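Local coordinates for similar to hydroxylamine oxidoreductase (Kuenenia stuttgartiensis, PDB 6H5L), which probably acts as a multi-heme oxidoreductase, related to hydroxylamine oxidoreductase, within a large heme-rich reductase complex of an anammox bacterium, at residues 68-81 and 128-141. Sequence-based numbering, arbitrary orientation.
With HEC (heme c), chain C.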
loop_
_atom_site.group_PDB
_atom_site.type_symbol
_atom_site.label_atom_id
_atom_site.label_comp_id
_atom_site.label_asym_id
_atom_site.label_seq_id
_atom_site.Cartn_x
_atom_site.Cartn_y
_atom_site.Cartn_z
ATOM N N HIS A 68 -16.733 10.156 47.924
ATOM C CA HIS A 68 -17.199 9.664 46.635
ATOM C C HIS A 68 -18.680 9.316 46.634
ATOM O O HIS A 68 -19.200 8.888 45.599
ATOM C CB HIS A 68 -16.390 8.429 46.220
ATOM C CG HIS A 68 -15.168 8.743 45.414
ATOM N ND1 HIS A 68 -14.241 9.688 45.797
ATOM C CD2 HIS A 68 -14.719 8.229 44.245
ATOM C CE1 HIS A 68 -13.279 9.749 44.893
ATOM N NE2 HIS A 68 -13.544 8.872 43.941
ATOM N N SER A 69 -19.366 9.485 47.768
ATOM C CA SER A 69 -20.725 8.968 47.902
ATOM C C SER A 69 -21.689 9.644 46.934
ATOM O O SER A 69 -22.552 8.980 46.349
ATOM C CB SER A 69 -21.205 9.129 49.345
ATOM O OG SER A 69 -20.988 10.449 49.815
ATOM N N ILE A 70 -21.560 10.961 46.748
ATOM C CA ILE A 70 -22.514 11.681 45.907
ATOM C C ILE A 70 -22.431 11.215 44.457
ATOM O O ILE A 70 -23.441 11.196 43.742
ATOM C CB ILE A 70 -22.301 13.204 46.031
ATOM C CG1 ILE A 70 -23.379 13.952 45.243
ATOM C CG2 ILE A 70 -20.905 13.601 45.565
ATOM C CD1 ILE A 70 -23.259 15.450 45.304
ATOM N N PHE A 71 -21.240 10.820 44.002
ATOM C CA PHE A 71 -21.113 10.316 42.639
ATOM C C PHE A 71 -21.722 8.928 42.502
ATOM O O PHE A 71 -22.221 8.576 41.426
ATOM C CB PHE A 71 -19.643 10.306 42.223
ATOM C CG PHE A 71 -18.912 11.576 42.554
ATOM C CD1 PHE A 71 -19.259 12.771 41.944
ATOM C CD2 PHE A 71 -17.877 11.577 43.475
ATOM C CE1 PHE A 71 -18.592 13.941 42.249
ATOM C CE2 PHE A 71 -17.204 12.742 43.784
ATOM C CZ PHE A 71 -17.562 13.926 43.170
ATOM N N ILE A 72 -21.691 8.129 43.570
ATOM C CA ILE A 72 -22.361 6.834 43.555
ATOM C C ILE A 72 -23.859 7.000 43.773
ATOM O O ILE A 72 -24.671 6.331 43.120
ATOM C CB ILE A 72 -21.742 5.902 44.613
ATOM C CG1 ILE A 72 -20.217 5.876 44.494
ATOM C CG2 ILE A 72 -22.313 4.494 44.489
ATOM C CD1 ILE A 72 -19.545 5.167 45.641
ATOM N N GLU A 73 -24.249 7.892 44.688
ATOM C CA GLU A 73 -25.653 8.018 45.067
ATOM C C GLU A 73 -26.530 8.455 43.902
ATOM O O GLU A 73 -27.686 8.031 43.806
ATOM C CB GLU A 73 -25.787 9.004 46.229
ATOM C CG GLU A 73 -25.735 8.339 47.596
ATOM C CD GLU A 73 -25.400 9.305 48.712
ATOM O OE1 GLU A 73 -25.191 10.503 48.426
ATOM O OE2 GLU A 73 -25.339 8.859 49.877
ATOM N N GLN A 74 -26.005 9.281 43.000
ATOM C CA GLN A 74 -26.753 9.720 41.831
ATOM C C GLN A 74 -26.292 9.023 40.557
ATOM O O GLN A 74 -26.624 9.481 39.458
ATOM C CB GLN A 74 -26.662 11.240 41.688
ATOM C CG GLN A 74 -27.303 11.986 42.849
ATOM C CD GLN A 74 -27.280 13.491 42.673
ATOM O OE1 GLN A 74 -27.415 14.004 41.562
ATOM N NE2 GLN A 74 -27.111 14.210 43.776
ATOM N N GLU A 75 -25.540 7.924 40.691
ATOM C CA GLU A 75 -25.159 7.067 39.564
ATOM C C GLU A 75 -24.478 7.864 38.455
ATOM O O GLU A 75 -24.748 7.676 37.267
ATOM C CB GLU A 75 -26.370 6.298 39.031
ATOM C CG GLU A 75 -27.006 5.379 40.066
ATOM C CD GLU A 75 -28.324 4.793 39.606
ATOM O OE1 GLU A 75 -28.317 3.686 39.025
ATOM O OE2 GLU A 75 -29.366 5.445 39.822
ATOM N N ARG A 76 -23.580 8.767 38.849
ATOM C CA ARG A 76 -22.857 9.608 37.895
ATOM C C ARG A 76 -21.592 8.883 37.431
ATOM O O ARG A 76 -20.467 9.201 37.818
ATOM C CB ARG A 76 -22.537 10.960 38.517
ATOM C CG ARG A 76 -23.766 11.778 38.888
ATOM C CD ARG A 76 -24.629 12.060 37.667
ATOM N NE ARG A 76 -23.890 12.772 36.630
ATOM C CZ ARG A 76 -23.802 14.096 36.552
ATOM N NH1 ARG A 76 -24.411 14.858 37.451
ATOM N NH2 ARG A 76 -23.106 14.659 35.573
ATOM N N ARG A 77 -21.808 7.872 36.585
ATOM C CA ARG A 77 -20.683 7.172 35.973
ATOM C C ARG A 77 -19.820 8.120 35.151
ATOM O O ARG A 77 -18.598 7.948 35.080
ATOM C CB ARG A 77 -21.191 6.027 35.098
ATOM C CG ARG A 77 -21.946 4.950 35.856
ATOM C CD ARG A 77 -22.575 3.943 34.905
ATOM N NE ARG A 77 -23.042 2.750 35.604
ATOM C CZ ARG A 77 -24.193 2.669 36.264
ATOM N NH1 ARG A 77 -25.002 3.717 36.322
ATOM N NH2 ARG A 77 -24.535 1.540 36.871
ATOM N N ASP A 78 -20.436 9.133 34.540
ATOM C CA ASP A 78 -19.686 10.063 33.702
ATOM C C ASP A 78 -18.657 10.842 34.510
ATOM O O ASP A 78 -17.555 11.114 34.019
ATOM C CB ASP A 78 -20.646 11.022 32.997
ATOM C CG ASP A 78 -21.447 11.860 33.973
ATOM O OD1 ASP A 78 -21.868 11.322 35.018
ATOM O OD2 ASP A 78 -21.650 13.060 33.698
ATOM N N LEU A 79 -18.986 11.198 35.755
ATOM C CA LEU A 79 -18.070 12.008 36.551
ATOM C C LEU A 79 -16.846 11.218 36.991
ATOM O O LEU A 79 -15.785 11.811 37.223
ATOM C CB LEU A 79 -18.796 12.587 37.767
ATOM C CG LEU A 79 -19.799 13.698 37.445
ATOM C CD1 LEU A 79 -20.548 14.132 38.694
ATOM C CD2 LEU A 79 -19.088 14.879 36.801
ATOM N N CYS A 80 -16.972 9.895 37.128
ATOM C CA CYS A 80 -15.801 9.065 37.397
ATOM C C CYS A 80 -14.747 9.256 36.318
ATOM O O CYS A 80 -13.558 9.411 36.618
ATOM C CB CYS A 80 -16.196 7.590 37.483
ATOM S SG CYS A 80 -17.696 7.237 38.426
ATOM N N VAL A 81 -15.171 9.278 35.055
ATOM C CA VAL A 81 -14.225 9.408 33.954
ATOM C C VAL A 81 -13.750 10.847 33.815
ATOM O O VAL A 81 -12.557 11.092 33.635
ATOM C CB VAL A 81 -14.848 8.889 32.646
ATOM C CG1 VAL A 81 -13.877 9.056 31.484
ATOM C CG2 VAL A 81 -15.246 7.432 32.796
ATOM N N HIS A 128 -17.723 -0.385 33.244
ATOM C CA HIS A 128 -17.306 0.920 33.728
ATOM C C HIS A 128 -16.647 0.805 35.098
ATOM O O HIS A 128 -16.767 -0.210 35.789
ATOM C CB HIS A 128 -18.512 1.860 33.804
ATOM C CG HIS A 128 -18.150 3.307 33.900
ATOM N ND1 HIS A 128 -17.898 3.932 35.102
ATOM C CD2 HIS A 128 -18.000 4.254 32.945
ATOM C CE1 HIS A 128 -17.604 5.200 34.882
ATOM N NE2 HIS A 128 -17.663 5.422 33.581
ATOM N N CYS A 129 -15.935 1.873 35.479
ATOM C CA CYS A 129 -15.394 1.973 36.831
ATOM C C CYS A 129 -16.484 1.775 37.873
ATOM O O CYS A 129 -16.239 1.212 38.945
ATOM C CB CYS A 129 -14.722 3.333 37.032
ATOM S SG CYS A 129 -14.289 4.210 35.511
ATOM N N PHE A 130 -17.696 2.242 37.570
ATOM C CA PHE A 130 -18.829 2.032 38.462
ATOM C C PHE A 130 -19.079 0.546 38.692
ATOM O O PHE A 130 -19.387 0.127 39.813
ATOM C CB PHE A 130 -20.069 2.698 37.868
ATOM C CG PHE A 130 -21.028 3.230 38.891
ATOM C CD1 PHE A 130 -21.998 2.412 39.441
ATOM C CD2 PHE A 130 -20.972 4.557 39.286
ATOM C CE1 PHE A 130 -22.887 2.902 40.377
ATOM C CE2 PHE A 130 -21.857 5.054 40.221
ATOM C CZ PHE A 130 -22.817 4.224 40.767
ATOM N N ASP A 131 -18.945 -0.264 37.638
ATOM C CA ASP A 131 -19.273 -1.684 37.735
ATOM C C ASP A 131 -18.311 -2.424 38.660
ATOM O O ASP A 131 -18.719 -3.348 39.378
ATOM C CB ASP A 131 -19.270 -2.316 36.344
ATOM C CG ASP A 131 -20.325 -1.721 35.427
ATOM O OD1 ASP A 131 -21.494 -1.601 35.852
ATOM O OD2 ASP A 131 -19.984 -1.365 34.279
ATOM N N CYS A 132 -17.036 -2.033 38.661
ATOM C CA CYS A 132 -16.021 -2.719 39.450
ATOM C C CYS A 132 -15.764 -2.089 40.811
ATOM O O CYS A 132 -15.292 -2.788 41.713
ATOM C CB CYS A 132 -14.691 -2.767 38.685
ATOM S SG CYS A 132 -14.577 -4.035 37.397
ATOM N N HIS A 133 -16.063 -0.800 40.994
ATOM C CA HIS A 133 -15.645 -0.094 42.198
ATOM C C HIS A 133 -16.778 0.442 43.061
ATOM O O HIS A 133 -16.553 0.663 44.255
ATOM C CB HIS A 133 -14.722 1.082 41.840
ATOM C CG HIS A 133 -13.366 0.665 41.360
ATOM N ND1 HIS A 133 -12.413 0.124 42.198
ATOM C CD2 HIS A 133 -12.799 0.720 40.131
ATOM C CE1 HIS A 133 -11.321 -0.142 41.505
ATOM N NE2 HIS A 133 -11.528 0.210 40.248
ATOM N N ALA A 134 -17.970 0.660 42.512
ATOM C CA ALA A 134 -19.031 1.367 43.223
ATOM C C ALA A 134 -19.899 0.370 43.985
ATOM O O ALA A 134 -20.680 -0.373 43.384
ATOM C CB ALA A 134 -19.868 2.196 42.255
ATOM N N ASP A 135 -19.757 0.350 45.307
ATOM C CA ASP A 135 -20.677 -0.398 46.157
ATOM C C ASP A 135 -21.998 0.359 46.225
ATOM O O ASP A 135 -22.041 1.512 46.660
ATOM C CB ASP A 135 -20.080 -0.589 47.552
ATOM C CG ASP A 135 -20.844 -1.606 48.390
ATOM O OD1 ASP A 135 -22.074 -1.738 48.219
ATOM O OD2 ASP A 135 -20.208 -2.276 49.233
ATOM N N THR A 136 -23.077 -0.285 45.790
ATOM C CA THR A 136 -24.357 0.407 45.670
ATOM C C THR A 136 -25.114 0.441 46.992
ATOM O O THR A 136 -25.740 1.456 47.322
ATOM C CB THR A 136 -25.195 -0.245 44.566
ATOM O OG1 THR A 136 -24.841 0.350 43.304
ATOM C CG2 THR A 136 -26.684 -0.056 44.814
ATOM N N GLU A 137 -25.063 -0.648 47.764
ATOM C CA GLU A 137 -25.800 -0.699 49.024
ATOM C C GLU A 137 -25.276 0.335 50.017
ATOM O O GLU A 137 -26.054 1.076 50.631
ATOM C CB GLU A 137 -25.725 -2.106 49.622
ATOM C CG GLU A 137 -26.558 -3.145 48.894
ATOM C CD GLU A 137 -26.567 -4.486 49.603
ATOM O OE1 GLU A 137 -26.466 -4.503 50.849
ATOM O OE2 GLU A 137 -26.662 -5.527 48.919
ATOM N N LYS A 138 -23.956 0.402 50.185
ATOM C CA LYS A 138 -23.335 1.282 51.164
ATOM C C LYS A 138 -22.888 2.617 50.583
ATOM O O LYS A 138 -22.491 3.502 51.349
ATOM C CB LYS A 138 -22.132 0.580 51.812
ATOM C CG LYS A 138 -22.489 -0.718 52.527
ATOM C CD LYS A 138 -21.487 -1.820 52.214
ATOM C CE LYS A 138 -20.139 -1.560 52.864
ATOM N NZ LYS A 138 -20.159 -1.883 54.318
ATOM N N ASN A 139 -22.952 2.786 49.261
ATOM C CA ASN A 139 -22.547 4.025 48.592
ATOM C C ASN A 139 -21.111 4.404 48.952
ATOM O O ASN A 139 -20.825 5.510 49.414
ATOM C CB ASN A 139 -23.519 5.163 48.911
ATOM C CG ASN A 139 -24.839 5.025 48.177
ATOM O OD1 ASN A 139 -24.876 4.647 47.006
ATOM N ND2 ASN A 139 -25.933 5.331 48.864
ATOM N N GLN A 140 -20.197 3.460 48.733
ATOM C CA GLN A 140 -18.781 3.669 48.986
ATOM C C GLN A 140 -17.975 3.029 47.864
ATOM O O GLN A 140 -18.474 2.181 47.120
ATOM C CB GLN A 140 -18.357 3.090 50.343
ATOM C CG GLN A 140 -18.948 3.809 51.548
ATOM C CD GLN A 140 -18.711 3.057 52.845
ATOM O OE1 GLN A 140 -18.497 1.845 52.840
ATOM N NE2 GLN A 140 -18.744 3.775 53.962
ATOM N N ILE A 141 -16.717 3.449 47.746
ATOM C CA ILE A 141 -15.807 2.866 46.766
ATOM C C ILE A 141 -15.250 1.559 47.318
ATOM O O ILE A 141 -15.033 1.409 48.527
ATOM C CB ILE A 141 -14.690 3.867 46.397
ATOM C CG1 ILE A 141 -14.838 4.327 44.943
ATOM C CG2 ILE A 141 -13.302 3.271 46.617
ATOM C CD1 ILE A 141 -16.139 5.033 44.646
HETATM FE FE HEC C . -12.250 8.652 42.428
HETATM C CHA HEC C . -9.711 7.730 44.521
HETATM C CHB HEC C . -13.040 5.345 41.922
HETATM C CHC HEC C . -15.096 9.590 40.803
HETATM C CHD HEC C . -10.997 11.814 42.131
HETATM N NA HEC C . -11.532 6.866 43.118
HETATM C C1A HEC C . -10.429 6.708 43.936
HETATM C C2A HEC C . -10.168 5.287 44.073
HETATM C C3A HEC C . -11.085 4.629 43.352
HETATM C C4A HEC C . -11.962 5.608 42.738
HETATM C CMA HEC C . -11.203 3.098 43.194
HETATM C CAA HEC C . -9.022 4.660 44.901
HETATM C CBA HEC C . -9.512 4.157 46.256
HETATM C CGA HEC C . -8.317 3.705 47.057
HETATM O O1A HEC C . -7.168 3.972 46.619
HETATM O O2A HEC C . -8.508 3.080 48.131
HETATM N NB HEC C . -13.753 7.647 41.468
HETATM C C1B HEC C . -13.958 6.282 41.501
HETATM C C2B HEC C . -15.304 6.018 41.030
HETATM C C3B HEC C . -15.868 7.191 40.713
HETATM C C4B HEC C . -14.906 8.238 40.987
HETATM C CMB HEC C . -15.933 4.612 40.898
HETATM C CAB HEC C . -17.293 7.429 40.165
HETATM C CBB HEC C . -18.366 7.091 41.224
HETATM N NC HEC C . -12.893 10.377 41.552
HETATM C C1C HEC C . -14.168 10.575 41.060
HETATM C C2C HEC C . -14.404 12.001 40.976
HETATM C C3C HEC C . -13.235 12.621 41.230
HETATM C C4C HEC C . -12.283 11.610 41.669
HETATM C CMC HEC C . -15.670 12.609 40.322
HETATM C CAC HEC C . -12.951 14.145 41.182
HETATM C CBC HEC C . -13.873 14.938 42.136
HETATM N ND HEC C . -10.581 9.622 43.199
HETATM C C1D HEC C . -10.297 10.967 42.972
HETATM C C2D HEC C . -9.143 11.327 43.768
HETATM C C3D HEC C . -8.739 10.050 44.519
HETATM C C4D HEC C . -9.690 9.044 44.100
HETATM C CMD HEC C . -8.461 12.707 43.848
HETATM C CAD HEC C . -7.566 9.880 45.511
HETATM C CBD HEC C . -8.138 9.763 46.921
HETATM C CGD HEC C . -7.047 9.573 47.941
HETATM O O1D HEC C . -7.383 9.413 49.143
HETATM O O2D HEC C . -5.849 9.580 47.561
#
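Phe130 packs against Arg77 and Ile72 where two neighbouring c-type heme attachment sites meet: Cys80 opens one CxxCH motif, and Cys129, Cys132 and His133 belong to the next. The guanidinium of Arg77 lies over one face of the Phe130 ring, tilted 34° from it, an off-centre cation-pi contact with Arg77 CZ 4.4 Å from the ring centroid. Arginine suits this place because its extended chain also runs past Phe130 CB; Arg77 NH2 stops 4.5 Å from Asp131 OD1, too far for a salt bridge, and OD1 pairs with Arg122 instead. Small Ala134 sets CB over the centre of the other face. Replacing Phe130 by alanine is likely to open a gap between Ala134 and Arg77, beside Ile72 CG2, and leave the guanidinium without its aromatic platform. Ile72's branches diverge: CG2 meets Phe130 CZ (3.8 Å) and Ala134, while, with CG1 anti to its carbonyl carbon (chi1 -50°), CD1 reaches Ile141 CD1 at 3.6 Å, beside axial ligand His68, whose iron also binds His84. A capping box starts helix 129-133: His128 ND1 accepts from Phe130 N in the imidazole plane, and His128 N donates to Asp131 OD2. Arg77 CB stands over that imidazole. Cys80 SG, thioether-bonded to heme CAB, lies 4.3 Å from Phe130 CD2.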